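Local coordinates for PGRP domain of peptidoglycan recognition protein 3 (Branchiostoma belcheri tsingtauense, PDB 4ZXM) that probably cleaves the bond between N-acetylmuramic acid and L-alanine in bacterial peptidoglycan, as an amidase of the peptidoglycan recognition protein family, at residues L181-N184 against T185-I188; P240-L243 against L244-D247. One frame throughout, in Å; residues are numbered along the deposited sequence.

Interaction 1 (L181-N184 against T185-I188)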
# COMPACT_ATOMS: atom_id res chain seq x y z
N LEU A 181 -8.11 -9.97 -3.66
CA LEU A 181 -8.29 -11.29 -4.26
C LEU A 181 -9.04 -11.17 -5.60
O LEU A 181 -9.92 -10.31 -5.72
CB LEU A 181 -9.08 -12.20 -3.31
CG LEU A 181 -8.52 -12.48 -1.90
CD1 LEU A 181 -9.62 -13.09 -1.04
CD2 LEU A 181 -7.30 -13.38 -1.92
N ASN A 182 -8.67 -11.94 -6.63
CA ASN A 182 -7.39 -12.64 -6.74
C ASN A 182 -6.51 -11.83 -7.67
O ASN A 182 -6.02 -12.33 -8.69
CB ASN A 182 -7.55 -14.07 -7.27
CG ASN A 182 -8.03 -15.04 -6.20
OD1 ASN A 182 -7.84 -14.81 -5.00
ND2 ASN A 182 -8.63 -16.14 -6.64
N VAL A 183 -6.33 -10.57 -7.31
CA VAL A 183 -5.45 -9.66 -8.01
C VAL A 183 -4.13 -9.53 -7.24
O VAL A 183 -3.18 -8.92 -7.73
CB VAL A 183 -6.17 -8.32 -8.28
CG1 VAL A 183 -5.21 -7.24 -8.76
CG2 VAL A 183 -7.28 -8.55 -9.30
N ASN A 184 -4.06 -10.13 -6.04
CA ASN A 184 -2.79 -10.36 -5.33
C ASN A 184 -1.75 -10.90 -6.29
O ASN A 184 -0.59 -10.50 -6.26
CB ASN A 184 -2.97 -11.42 -4.22
CG ASN A 184 -3.69 -10.89 -3.00
OD1 ASN A 184 -3.52 -9.74 -2.61
ND2 ASN A 184 -4.51 -11.75 -2.38
N THR A 185 -2.21 -11.81 -7.15
CA THR A 185 -1.37 -12.55 -8.08
C THR A 185 -0.65 -11.67 -9.14
O THR A 185 0.41 -12.06 -9.65
CB THR A 185 -2.22 -13.67 -8.74
OG1 THR A 185 -3.43 -13.11 -9.27
CG2 THR A 185 -2.60 -14.74 -7.72
N GLU A 186 -1.21 -10.50 -9.45
CA GLU A 186 -0.60 -9.60 -10.44
C GLU A 186 -0.75 -8.11 -10.10
O GLU A 186 -1.03 -7.30 -10.98
CB GLU A 186 -1.13 -9.92 -11.86
CG GLU A 186 -2.49 -9.32 -12.27
CD GLU A 186 -3.70 -10.05 -11.73
OE1 GLU A 186 -4.82 -9.77 -12.22
OE2 GLU A 186 -3.55 -10.89 -10.81
N SER A 187 -0.52 -7.73 -8.85
CA SER A 187 -0.59 -6.31 -8.46
C SER A 187 0.30 -5.93 -7.30
O SER A 187 0.67 -6.77 -6.49
CB SER A 187 -2.02 -5.92 -8.11
OG SER A 187 -2.36 -6.38 -6.81
N ILE A 188 0.63 -4.65 -7.23
CA ILE A 188 1.22 -4.05 -6.04
C ILE A 188 0.10 -3.37 -5.27
O ILE A 188 -0.67 -2.59 -5.84
CB ILE A 188 2.31 -3.02 -6.39
CG1 ILE A 188 3.59 -3.73 -6.84
CG2 ILE A 188 2.62 -2.10 -5.21
CD1 ILE A 188 4.35 -4.43 -5.73

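Interaction 2 (P240-L243 against L244-D247)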
# COMPACT_ATOMS: atom_id res chain seq x y z
N PRO A 240 -18.02 2.22 1.85
CA PRO A 240 -18.75 3.48 2.00
C PRO A 240 -18.07 4.64 1.28
O PRO A 240 -16.89 4.53 0.92
CB PRO A 240 -18.72 3.72 3.51
CG PRO A 240 -17.40 3.15 3.92
CD PRO A 240 -17.11 1.99 2.99
N GLY A 241 -18.80 5.74 1.08
CA GLY A 241 -18.27 6.93 0.40
C GLY A 241 -16.94 7.40 0.96
O GLY A 241 -16.85 7.79 2.13
N ASN A 242 -15.91 7.38 0.12
CA ASN A 242 -14.53 7.50 0.58
C ASN A 242 -13.75 8.55 -0.20
O ASN A 242 -13.63 8.46 -1.42
CB ASN A 242 -13.83 6.16 0.46
CG ASN A 242 -12.58 6.07 1.30
OD1 ASN A 242 -11.50 6.40 0.83
ND2 ASN A 242 -12.73 5.65 2.55
N LEU A 243 -13.19 9.52 0.52
CA LEU A 243 -12.48 10.65 -0.08
C LEU A 243 -11.15 10.29 -0.75
O LEU A 243 -10.74 10.96 -1.70
CB LEU A 243 -12.24 11.73 0.98
CG LEU A 243 -13.48 12.48 1.43
CD1 LEU A 243 -13.18 13.33 2.65
CD2 LEU A 243 -14.01 13.35 0.30
N LEU A 244 -10.48 9.26 -0.24
CA LEU A 244 -9.27 8.75 -0.87
C LEU A 244 -9.60 8.25 -2.27
O LEU A 244 -9.00 8.66 -3.26
CB LEU A 244 -8.65 7.62 -0.05
CG LEU A 244 -7.59 6.72 -0.71
CD1 LEU A 244 -6.40 7.53 -1.20
CD2 LEU A 244 -7.14 5.62 0.24
N TYR A 245 -10.58 7.36 -2.34
CA TYR A 245 -10.94 6.74 -3.60
C TYR A 245 -11.58 7.68 -4.62
O TYR A 245 -11.63 7.36 -5.80
CB TYR A 245 -11.87 5.58 -3.35
CG TYR A 245 -11.28 4.43 -2.54
CD1 TYR A 245 -10.02 3.90 -2.83
CD2 TYR A 245 -12.00 3.86 -1.49
CE1 TYR A 245 -9.50 2.85 -2.09
CE2 TYR A 245 -11.49 2.81 -0.75
CZ TYR A 245 -10.24 2.31 -1.05
OH TYR A 245 -9.74 1.27 -0.31
N ASP A 246 -12.08 8.83 -4.16
CA ASP A 246 -12.47 9.90 -5.07
C ASP A 246 -11.24 10.49 -5.73
O ASP A 246 -11.24 10.77 -6.92
CB ASP A 246 -13.20 11.02 -4.33
CG ASP A 246 -14.56 10.59 -3.78
OD1 ASP A 246 -15.12 9.58 -4.28
OD2 ASP A 246 -15.05 11.26 -2.84
N ASP A 247 -10.20 10.69 -4.93
CA ASP A 247 -8.99 11.33 -5.39
C ASP A 247 -8.27 10.52 -6.46
O ASP A 247 -7.81 11.08 -7.46
CB ASP A 247 -8.03 11.58 -4.23
CG ASP A 247 -7.00 12.64 -4.56
OD1 ASP A 247 -7.33 13.84 -4.42
OD2 ASP A 247 -5.87 12.29 -4.97

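Interaction 1 (L181-N184 against T185-I188)
The Val183 carbonyl is gripped from opposite faces of its plane. Glu186 N lies over one face and donates to Val183 O at 3.1 Å. Ser187 OG comes over the other and donates to the same Val183 O at 2.8 Å. The first bond closes a beta turn, with Asn184 and Thr185 at its corners. The two bonds together fix the direction of the carbonyl. The carboxylate of Glu186 folds back along the turn. Glu186 CG sits between the backbone N and the carbonyl carbon (chi1 83°), and a bend at chi2 (-79°) turns the acid toward Val183. Glu186 OE1 lies 4.0 Å from Val183 CG2, while Glu186 OE2 lies 3.6 Å from Val183 CA. The hydroxyl of Thr185 has two acceptors within reach: Asn182 O at 2.8 Å from Thr185 OG1, and Glu186 OE2 at 2.7 Å. An alanine in place of Glu186 takes the carboxylate away, which would probably leave the Thr185 hydroxyl to Asn182 O and open a gap beside Val183 CG2. On the other branch of the valine, Val183 CG1 packs 3.5 Å from Ser187 CB. The Asn184 amide turns back instead to the backbone of Ala178 and Ala180. The turn leads from a loop into strand 187-192. There Ile188 pairs by its backbone with Lys118 and Val120 of strand 116-123, and Val183, Glu186 and Ser187 all touch Lys118.

Interaction 2 (P240-L243 against L244-D247)
A chi1 of -162° swings the amide of Asn242 away from its own backbone N, and chi2 of -90° turns OD1 to the backbone N-H groups of Leu244 and Tyr245. This is an N-cap. Asn242 stands just before helix 243-247, and its side chain takes up amides of the first turn that have no earlier helical carbonyl to bind. Both capping bonds are weak. Leu244 N is 3.2 Å from Asn242 OD1 with a bent approach. Tyr245 N is farther, 3.4 Å from the same Asn242 OD1, but straighter. One oxygen thus accepts from two successive amides. The positive end of the helix would probably polarise this carbonyl. The same amide also meets the tyrosine ring. Asn242 OD1 is 3.5 Å from Tyr245 CD2 and approaches the ring obliquely, with the amide and ring planes inclined at 42°. Leu244 runs beside Asn242, pointing the same way. Both side chains reach His123 of strand 116-123 and the loop residue Phe196. Along the outer side, Leu243 CD2 passes 3.9 Å from Asp246 OD2. Asp247 sends its OD2 onward to Trp251 NE1. Regular helical bonding begins with the backbone of the cap itself. Asp247 N donates to Leu243 O at 3.3 Å. One residue earlier, Asp246 N donates to Asn242 O at 3.2 Å.

In the fold
Both contacts are local and partly buried, and each marks the start of a regular element. Interaction 1 leads into strand 187-192, and interaction 2 opens helix 243-247. Their centres are 21 Å apart, and their nearest atoms about 11 Å, so they do not touch. Strand 116-123 is their common neighbour: interaction 1 meets it at Lys118 and Val120, interaction 2 at Ile121 and His123. Interaction 1 lies nearer the centre of the chain. In both, one oxygen accepts from two donors, but the acceptor belongs to the backbone in interaction 1 and to a side chain in interaction 2. The bonds to the side-chain oxygen are weak.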